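Local coordinates for protein nicotinamide-nucleotide adenylyltransferase NadR family / Ribosylnicotinamide kinase (Lactococcus lactis subsp. cremoris, PDB 6GYF) that probably couples two steps of NAD synthesis in one chain, phosphorylating nicotinamide riboside to NMN and transferring an adenylyl group to NMN, at residues A[70-75]-A[172-177]; A[83-88]-A[102-107]; A[260-265]-A[287-292]. One frame throughout, in Å; residues are numbered along the deposited sequence.

Contacts 1 and 2 belong to the N-terminal half of the chain, built on the five-stranded parallel sheet containing strands 15-21 and 80-86, whereas contact 3 belongs to the P-loop NTPase half. Contact 2 falls within the chain between the two segments of contact 1, and helix 63-73 of contact 1 leads into strand 80-86 of contact 2; their centres are about 21 Å apart. Contact 3 lies about 25 Å from contact 1, centre to centre, with NMN between them: Arg177 stands by the ribose and Glu292 by the nicotinamide amide, while Lys65, His178 and Ser244 hydrogen-bond the ligand. Contacts 2 and 3 lie on opposite sides of the chain's centre, about 38 Å between centres.

Contact 1. Residues A[70-75]-A[172-177]; sequences LREAFN and NRVFRR. With NMN (beta-nicotinamide ribose monophosphate), chain C.
Asn172 begins this helix-to-helix contact by setting its amide beside the methyl of Ala73, with ND2 3.7 Å from Ala73 CB. Asn172 is the N-cap of helix 173-179. With CG anti to the backbone N (chi1 170°) and the amide turned about chi2, OD1 accepts a weak bond of 2.9 Å from Val174 N. The other end of the same amide is occupied too, because ND2 is bonded to Gln31.

Val174 makes the largest part of the contact, and its two methyls divide the work. CG2 rests on the backbone and methyl of Ala73, 3.8 Å from Ala73 CA, while CG1 lies against the carboxylate of Glu72, 3.7 Å from Glu72 OE1. The Glu72 chain is extended and slants across the valine; the Glu72 side chain comes to about 3 Å from a bound magnesium ion.

Phe175 offers a ring edge to Leu70, its CZ 4.2 Å from Leu70 CG, and Tyr69 meets the same ring edge-to-face. At the far end Arg177 approaches the NMN ribose near O3R, although the details of the fit there are doubtful.

The interface is therefore apolar at its centre, and the polar groups at its margin also have other partners: Asn172 has Val174 N and Gln31, Glu72 lies near the metal ion, and the helix carrying Arg177 is packed where it can approach NMN.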
# COMPACT_ATOMS: atom_id res chain seq x y z
N LEU A 70 -9.50 1.36 9.50
CA LEU A 70 -9.72 1.77 10.89
C LEU A 70 -10.18 0.61 11.75
O LEU A 70 -9.74 0.45 12.89
CB LEU A 70 -10.72 2.92 10.94
CG LEU A 70 -10.01 4.23 10.67
CD1 LEU A 70 -11.03 5.27 10.45
CD2 LEU A 70 -9.14 4.59 11.87
N ARG A 71 -11.14 -0.18 11.25
CA ARG A 71 -11.58 -1.34 12.01
C ARG A 71 -10.39 -2.26 12.29
O ARG A 71 -10.24 -2.76 13.41
CB ARG A 71 -12.68 -2.09 11.26
CG ARG A 71 -14.08 -1.49 11.38
CD ARG A 71 -14.70 -1.69 12.75
NE ARG A 71 -16.12 -1.35 12.72
CZ ARG A 71 -17.07 -2.10 12.16
NH1 ARG A 71 -16.74 -3.25 11.57
NH2 ARG A 71 -18.34 -1.72 12.17
N GLU A 72 -9.51 -2.44 11.31
CA GLU A 72 -8.34 -3.28 11.52
C GLU A 72 -7.39 -2.65 12.52
O GLU A 72 -6.85 -3.34 13.39
CB GLU A 72 -7.64 -3.55 10.19
CG GLU A 72 -6.59 -4.64 10.22
CD GLU A 72 -5.87 -4.80 8.87
OE1 GLU A 72 -6.48 -4.45 7.82
OE2 GLU A 72 -4.69 -5.23 8.86
N ALA A 73 -7.21 -1.32 12.45
CA ALA A 73 -6.27 -0.65 13.33
C ALA A 73 -6.72 -0.67 14.79
O ALA A 73 -5.88 -0.53 15.69
CB ALA A 73 -6.04 0.78 12.85
N PHE A 74 -8.02 -0.79 15.05
CA PHE A 74 -8.59 -0.85 16.40
C PHE A 74 -9.33 -2.16 16.65
O PHE A 74 -10.36 -2.18 17.33
CB PHE A 74 -9.50 0.36 16.65
CG PHE A 74 -8.76 1.67 16.65
CD1 PHE A 74 -8.08 2.11 17.77
CD2 PHE A 74 -8.70 2.44 15.48
CE1 PHE A 74 -7.35 3.31 17.75
CE2 PHE A 74 -7.97 3.63 15.45
CZ PHE A 74 -7.29 4.06 16.58
N ASN A 75 -8.86 -3.27 16.04
CA ASN A 75 -9.41 -4.61 16.32
C ASN A 75 -9.03 -5.12 17.70
O ASN A 75 -9.44 -6.21 18.08
CB ASN A 75 -8.92 -5.64 15.29
CG ASN A 75 -7.40 -5.79 15.29
OD1 ASN A 75 -6.69 -5.19 16.09
ND2 ASN A 75 -6.89 -6.57 14.34
N ASN A 172 -0.19 5.33 10.65
CA ASN A 172 -0.64 4.09 11.27
C ASN A 172 -0.33 2.90 10.37
O ASN A 172 -0.64 2.92 9.18
CB ASN A 172 -2.13 4.14 11.53
CG ASN A 172 -2.68 2.83 11.94
OD1 ASN A 172 -2.99 1.99 11.09
ND2 ASN A 172 -2.82 2.62 13.24
N ARG A 173 0.21 1.85 10.97
CA ARG A 173 0.78 0.75 10.19
C ARG A 173 -0.20 0.15 9.17
O ARG A 173 0.19 -0.17 8.04
CB ARG A 173 1.31 -0.30 11.16
CG ARG A 173 2.48 0.24 11.99
CD ARG A 173 3.18 -0.84 12.76
NE ARG A 173 4.39 -0.39 13.45
CZ ARG A 173 5.61 -0.37 12.92
NH1 ARG A 173 5.82 -0.77 11.67
NH2 ARG A 173 6.64 0.04 13.66
N VAL A 174 -1.48 0.01 9.53
CA VAL A 174 -2.46 -0.49 8.57
C VAL A 174 -2.48 0.36 7.31
O VAL A 174 -2.64 -0.16 6.19
CB VAL A 174 -3.87 -0.55 9.19
CG1 VAL A 174 -4.83 -1.14 8.17
CG2 VAL A 174 -3.89 -1.37 10.45
N PHE A 175 -2.37 1.68 7.45
CA PHE A 175 -2.41 2.55 6.28
C PHE A 175 -1.11 2.54 5.50
O PHE A 175 -1.10 2.95 4.33
CB PHE A 175 -2.76 4.00 6.69
CG PHE A 175 -4.20 4.20 7.09
CD1 PHE A 175 -4.68 3.68 8.29
CD2 PHE A 175 -5.06 4.93 6.28
CE1 PHE A 175 -6.02 3.86 8.67
CE2 PHE A 175 -6.39 5.13 6.66
CZ PHE A 175 -6.87 4.59 7.86
N ARG A 176 -0.01 2.06 6.10
CA ARG A 176 1.27 2.11 5.41
C ARG A 176 1.24 1.25 4.16
O ARG A 176 1.91 1.58 3.17
CB ARG A 176 2.38 1.66 6.34
CG ARG A 176 2.52 2.53 7.52
CD ARG A 176 3.72 2.13 8.31
NE ARG A 176 3.81 2.91 9.53
CZ ARG A 176 4.86 2.89 10.33
NH1 ARG A 176 5.90 2.11 10.04
NH2 ARG A 176 4.88 3.64 11.44
N ARG A 177 0.45 0.17 4.19
CA ARG A 177 0.24 -0.75 3.08
C ARG A 177 0.05 0.02 1.77
O ARG A 177 0.62 -0.34 0.74
CB ARG A 177 -0.97 -1.65 3.41
CG ARG A 177 -1.63 -2.43 2.26
CD ARG A 177 -2.90 -3.26 2.72
NE ARG A 177 -4.07 -3.11 1.82
CZ ARG A 177 -5.17 -3.87 1.84
NH1 ARG A 177 -5.28 -4.88 2.70
NH2 ARG A 177 -6.18 -3.63 0.99
O3P NMN C . -5.58 -0.95 -3.20
P NMN C . -4.37 -0.49 -2.43
O1P NMN C . -4.70 0.26 -1.16
O2P NMN C . -3.29 0.14 -3.27
O5R NMN C . -3.71 -1.87 -1.90
C5R NMN C . -2.68 -2.50 -2.66
C4R NMN C . -2.45 -3.91 -2.11
O4R NMN C . -1.83 -4.71 -3.12
C3R NMN C . -1.52 -3.88 -0.90
O3R NMN C . -2.19 -4.47 0.22
C2R NMN C . -0.28 -4.66 -1.31
O2R NMN C . 0.00 -5.76 -0.44
C1R NMN C . -0.53 -5.16 -2.72
N1 NMN C . 0.48 -4.62 -3.63
C2 NMN C . 1.26 -5.46 -4.32
C3 NMN C . 2.23 -4.96 -5.19
C7 NMN C . 3.10 -5.91 -5.96
O7 NMN C . 3.87 -5.47 -6.80
N7 NMN C . 3.02 -7.21 -5.71
C4 NMN C . 2.38 -3.59 -5.35
C5 NMN C . 1.55 -2.75 -4.62
C6 NMN C . 0.60 -3.29 -3.76

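Contact 2. Residues A[83-88]-A[102-107]; sequences SMLNEN and NRLFEL
In the Rossmann-like sheet of the probable adenylyltransferase half, strand 80-86 packs against the helix that follows it, 97-111, in the first half of a beta-alpha-beta crossover to strand 118-123; Leu85 and Leu107 sit at the middle of this packing. The short segments run nearly antiparallel (166°), their axes 8.9 Å apart.

Leu85 has CG anti to its own backbone N (chi1 -173°), bringing its methyls to the helix: CD1 lies 3.7 Å from Arg103 CB, and CD2 is 4.3 Å from Leu104 CD1. Leu107 lays CD1 4.1 Å from Leu85 CB and 3.9 Å from Ser83 CB, thus covering Ser83 to Leu85 with CD1 also near Met84 O.

The extended Arg103 side chain runs to the backbone of residues 86-88. NH1 donates to Asn88 O at 3.1 Å (N-H...O 159°), with that oxygen in the guanidinium plane; NH2 adds a weak bond to it. The NH1 approach to Asn86 O is doubtful. Glu99 forms a salt bridge with NH2, and Asn86 OD1 closes an Asx turn onto Asn88 N.

Strand 80-86 lies at one edge of the five-stranded sheet: strand 43-50 flanks it, Leu107 also touches Val47 there, and Met84 points away to pack on helix 63-73.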
# COMPACT_ATOMS: atom_id res chain seq x y z
N SER A 83 -17.12 3.53 13.18
CA SER A 83 -18.38 3.64 12.45
C SER A 83 -18.24 4.53 11.22
O SER A 83 -17.36 5.40 11.14
CB SER A 83 -19.51 4.19 13.32
OG SER A 83 -19.97 3.23 14.24
N MET A 84 -19.12 4.30 10.25
CA MET A 84 -19.12 5.01 8.99
C MET A 84 -20.27 6.01 8.99
O MET A 84 -21.40 5.64 9.34
CB MET A 84 -19.28 4.04 7.82
CG MET A 84 -18.31 4.23 6.68
SD MET A 84 -18.57 2.96 5.43
CE MET A 84 -20.20 3.42 4.80
N LEU A 85 -19.98 7.26 8.64
CA LEU A 85 -20.99 8.30 8.43
C LEU A 85 -20.96 8.70 6.95
O LEU A 85 -20.15 9.53 6.53
CB LEU A 85 -20.75 9.50 9.34
CG LEU A 85 -21.82 10.58 9.36
CD1 LEU A 85 -23.19 9.98 9.59
CD2 LEU A 85 -21.50 11.54 10.47
N ASN A 86 -21.89 8.13 6.18
CA ASN A 86 -21.90 8.28 4.72
C ASN A 86 -22.54 9.63 4.40
O ASN A 86 -23.74 9.82 4.59
CB ASN A 86 -22.67 7.12 4.10
CG ASN A 86 -22.38 6.95 2.61
OD1 ASN A 86 -22.54 7.87 1.81
ND2 ASN A 86 -21.98 5.73 2.23
N GLU A 87 -21.73 10.58 3.92
CA GLU A 87 -22.20 11.93 3.64
C GLU A 87 -22.66 12.12 2.19
O GLU A 87 -22.78 13.27 1.74
CB GLU A 87 -21.13 12.96 4.00
CG GLU A 87 -21.01 13.25 5.50
CD GLU A 87 -19.77 14.07 5.84
OE1 GLU A 87 -18.82 14.03 5.03
OE2 GLU A 87 -19.73 14.74 6.91
N ASN A 88 -22.91 11.03 1.45
CA ASN A 88 -23.54 11.13 0.14
C ASN A 88 -25.02 11.45 0.28
O ASN A 88 -25.71 10.91 1.16
CB ASN A 88 -23.36 9.83 -0.66
CG ASN A 88 -21.93 9.64 -1.16
OD1 ASN A 88 -21.15 10.60 -1.24
ND2 ASN A 88 -21.58 8.40 -1.51
N ASN A 102 -29.43 13.10 11.69
CA ASN A 102 -30.24 11.89 11.83
C ASN A 102 -29.36 10.65 11.75
O ASN A 102 -29.48 9.73 12.57
CB ASN A 102 -31.31 11.80 10.74
CG ASN A 102 -32.47 12.72 10.97
OD1 ASN A 102 -32.62 13.29 12.05
ND2 ASN A 102 -33.33 12.84 9.97
N ARG A 103 -28.47 10.61 10.75
CA ARG A 103 -27.58 9.47 10.58
C ARG A 103 -26.62 9.35 11.75
O ARG A 103 -26.34 8.24 12.23
CB ARG A 103 -26.81 9.58 9.27
CG ARG A 103 -27.70 9.81 8.07
CD ARG A 103 -26.90 9.80 6.79
NE ARG A 103 -27.74 10.10 5.64
CZ ARG A 103 -27.30 10.31 4.41
NH1 ARG A 103 -26.00 10.26 4.15
NH2 ARG A 103 -28.15 10.58 3.43
N LEU A 104 -26.11 10.49 12.23
CA LEU A 104 -25.12 10.48 13.29
C LEU A 104 -25.70 9.94 14.59
O LEU A 104 -25.05 9.19 15.32
CB LEU A 104 -24.56 11.88 13.51
CG LEU A 104 -23.66 12.02 14.73
CD1 LEU A 104 -22.44 11.13 14.60
CD2 LEU A 104 -23.27 13.46 14.93
N PHE A 105 -26.92 10.35 14.92
CA PHE A 105 -27.52 9.81 16.13
C PHE A 105 -28.02 8.40 15.89
O PHE A 105 -28.09 7.60 16.83
CB PHE A 105 -28.64 10.74 16.59
CG PHE A 105 -28.15 12.04 17.15
CD1 PHE A 105 -27.67 12.11 18.45
CD2 PHE A 105 -28.12 13.18 16.37
CE1 PHE A 105 -27.21 13.32 18.97
CE2 PHE A 105 -27.65 14.38 16.88
CZ PHE A 105 -27.20 14.45 18.18
N GLU A 106 -28.34 8.06 14.64
CA GLU A 106 -28.63 6.67 14.32
C GLU A 106 -27.41 5.80 14.56
O GLU A 106 -27.52 4.69 15.10
CB GLU A 106 -29.12 6.57 12.87
CG GLU A 106 -29.61 5.18 12.43
CD GLU A 106 -30.78 5.26 11.44
OE1 GLU A 106 -31.69 6.10 11.64
OE2 GLU A 106 -30.78 4.47 10.48
N LEU A 107 -26.22 6.29 14.18
CA LEU A 107 -24.97 5.61 14.52
C LEU A 107 -24.82 5.45 16.02
O LEU A 107 -24.47 4.37 16.51
CB LEU A 107 -23.78 6.38 13.97
CG LEU A 107 -23.43 6.19 12.50
CD1 LEU A 107 -22.14 6.93 12.24
CD2 LEU A 107 -23.31 4.72 12.10

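Contact 3. Residues A[260-265]-A[287-292]; sequences TDAIVT and KTIADE. With NMN (beta-nicotinamide ribose monophosphate), chain C.
Polar contacts between Asp261, Ala262 and Glu292 dominate one side of this buried junction, and aliphatic packing around Ile289 the other. Glu292, just past the end of helix 275-290, reaches across with an extended chain. Its OE2 accepts from Ala262 N at 2.9 Å, using the syn lone pair in a fairly straight bond (162°).

Asp261 supplies the N-cap of helix 262-272. Its CG sits between the backbone N and the carbonyl carbon (chi1 77°), which folds the carboxylate over the first turn: OD2 accepts from Ile263 N at 3.1 Å and OD1 from Val264 N at 3.1 Å, both amides coming from above the carboxylate plane. The Thr265 hydroxyl adds a bond to the backbone O of Asp261. The Asp261 and Glu292 side chains cross at about a right angle, their carboxylate planes 59° apart, with Asp261 OD2 2.6 Å from Glu292 OE1.

The apolar layer is formed by Ala262, Ile263 and Ile289. Ala262 CB meets Ile289 CG1 at 3.5 Å, and Thr288 CG2 lies 4.0 Å from the same methyl. Ile263 crosses Ile289 almost perpendicularly, its CG1 3.9 Å from Ile289 CD1, and continues into Leu327 and Leu331 of helix 320-333.

Three successive amides at the start of helix 262-272 are thus bound by two acidic side chains. Acid oxygens this close suggest that one group may hold a proton, which the resolution cannot settle; the amides would favour any remaining negative charge. Glu292, held by its OE2 bond to Ala262 N, passes its CG 3.8 Å from NMN O7, joining this packing to the ligand site.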
# COMPACT_ATOMS: atom_id res chain seq x y z
N THR A 260 11.29 -9.07 -9.61
CA THR A 260 10.33 -9.53 -10.62
C THR A 260 8.89 -9.51 -10.11
O THR A 260 8.62 -9.30 -8.92
CB THR A 260 10.62 -10.95 -11.15
OG1 THR A 260 10.11 -11.91 -10.23
CG2 THR A 260 12.13 -11.20 -11.38
N ASP A 261 7.95 -9.72 -11.02
CA ASP A 261 6.54 -9.56 -10.77
C ASP A 261 5.80 -10.50 -11.72
O ASP A 261 6.38 -11.44 -12.27
CB ASP A 261 6.14 -8.09 -10.99
CG ASP A 261 6.03 -7.75 -12.47
OD1 ASP A 261 6.89 -8.20 -13.28
OD2 ASP A 261 5.04 -7.09 -12.86
N ALA A 262 4.50 -10.23 -11.94
CA ALA A 262 3.71 -11.03 -12.86
C ALA A 262 4.11 -10.80 -14.32
O ALA A 262 4.06 -11.74 -15.12
CB ALA A 262 2.22 -10.74 -12.67
N ILE A 263 4.48 -9.57 -14.69
CA ILE A 263 4.86 -9.30 -16.08
C ILE A 263 6.03 -10.18 -16.49
O ILE A 263 6.01 -10.80 -17.56
CB ILE A 263 5.17 -7.81 -16.28
CG1 ILE A 263 3.87 -7.01 -16.23
CG2 ILE A 263 5.88 -7.61 -17.61
CD1 ILE A 263 4.06 -5.57 -16.43
N VAL A 264 7.07 -10.24 -15.65
CA VAL A 264 8.20 -11.12 -15.92
C VAL A 264 7.70 -12.54 -16.18
O VAL A 264 7.94 -13.11 -17.24
CB VAL A 264 9.19 -11.10 -14.76
CG1 VAL A 264 10.33 -12.09 -15.04
CG2 VAL A 264 9.69 -9.68 -14.56
N THR A 265 6.95 -13.09 -15.21
CA THR A 265 6.40 -14.43 -15.39
C THR A 265 5.59 -14.52 -16.67
O THR A 265 5.71 -15.49 -17.43
CB THR A 265 5.56 -14.83 -14.17
OG1 THR A 265 6.25 -14.50 -12.96
CG2 THR A 265 5.26 -16.33 -14.21
N LYS A 287 -5.67 -10.01 -13.69
CA LYS A 287 -6.04 -9.65 -12.32
C LYS A 287 -4.81 -9.34 -11.48
O LYS A 287 -4.77 -8.35 -10.75
CB LYS A 287 -6.87 -10.76 -11.67
CG LYS A 287 -8.02 -10.25 -10.78
CD LYS A 287 -7.58 -9.81 -9.37
CE LYS A 287 -8.76 -9.23 -8.56
NZ LYS A 287 -8.39 -8.82 -7.15
N THR A 288 -3.78 -10.19 -11.58
CA THR A 288 -2.59 -9.98 -10.75
C THR A 288 -1.85 -8.71 -11.17
O THR A 288 -1.47 -7.91 -10.30
CB THR A 288 -1.68 -11.21 -10.83
OG1 THR A 288 -2.46 -12.37 -10.56
CG2 THR A 288 -0.58 -11.11 -9.77
N ILE A 289 -1.62 -8.52 -12.47
CA ILE A 289 -0.86 -7.34 -12.94
C ILE A 289 -1.59 -6.04 -12.60
O ILE A 289 -0.96 -5.03 -12.29
CB ILE A 289 -0.55 -7.44 -14.45
CG1 ILE A 289 0.28 -8.68 -14.75
CG2 ILE A 289 0.25 -6.22 -14.90
CD1 ILE A 289 0.48 -8.95 -16.24
N ALA A 290 -2.93 -6.06 -12.66
CA ALA A 290 -3.70 -4.86 -12.31
C ALA A 290 -3.58 -4.50 -10.83
O ALA A 290 -3.64 -3.32 -10.48
CB ALA A 290 -5.17 -5.08 -12.67
N ASP A 291 -3.44 -5.50 -9.95
CA ASP A 291 -3.28 -5.26 -8.52
C ASP A 291 -1.86 -4.83 -8.13
O ASP A 291 -1.60 -4.66 -6.94
CB ASP A 291 -3.65 -6.52 -7.73
CG ASP A 291 -5.15 -6.73 -7.62
OD1 ASP A 291 -5.91 -5.82 -8.03
OD2 ASP A 291 -5.57 -7.80 -7.12
N GLU A 292 -0.96 -4.65 -9.10
CA GLU A 292 0.44 -4.35 -8.82
C GLU A 292 0.66 -2.85 -8.93
O GLU A 292 0.53 -2.26 -10.01
CB GLU A 292 1.38 -5.09 -9.77
CG GLU A 292 1.51 -6.58 -9.55
CD GLU A 292 2.63 -7.15 -10.41
OE1 GLU A 292 3.29 -6.33 -11.08
OE2 GLU A 292 2.82 -8.39 -10.45
O3P NMN C . -5.58 -0.95 -3.20
P NMN C . -4.37 -0.49 -2.43
O1P NMN C . -4.70 0.26 -1.16
O2P NMN C . -3.29 0.14 -3.27
O5R NMN C . -3.71 -1.87 -1.90
C5R NMN C . -2.68 -2.50 -2.66
C4R NMN C . -2.45 -3.91 -2.11
O4R NMN C . -1.83 -4.71 -3.12
C3R NMN C . -1.52 -3.88 -0.90
O3R NMN C . -2.19 -4.47 0.22
C2R NMN C . -0.28 -4.66 -1.31
O2R NMN C . 0.00 -5.76 -0.44
C1R NMN C . -0.53 -5.16 -2.72
N1 NMN C . 0.48 -4.62 -3.63
C2 NMN C . 1.26 -5.46 -4.32
C3 NMN C . 2.23 -4.96 -5.19
C7 NMN C . 3.10 -5.91 -5.96
O7 NMN C . 3.87 -5.47 -6.80
N7 NMN C . 3.02 -7.21 -5.71
C4 NMN C . 2.38 -3.59 -5.35
C5 NMN C . 1.55 -2.75 -4.62
C6 NMN C . 0.60 -3.29 -3.76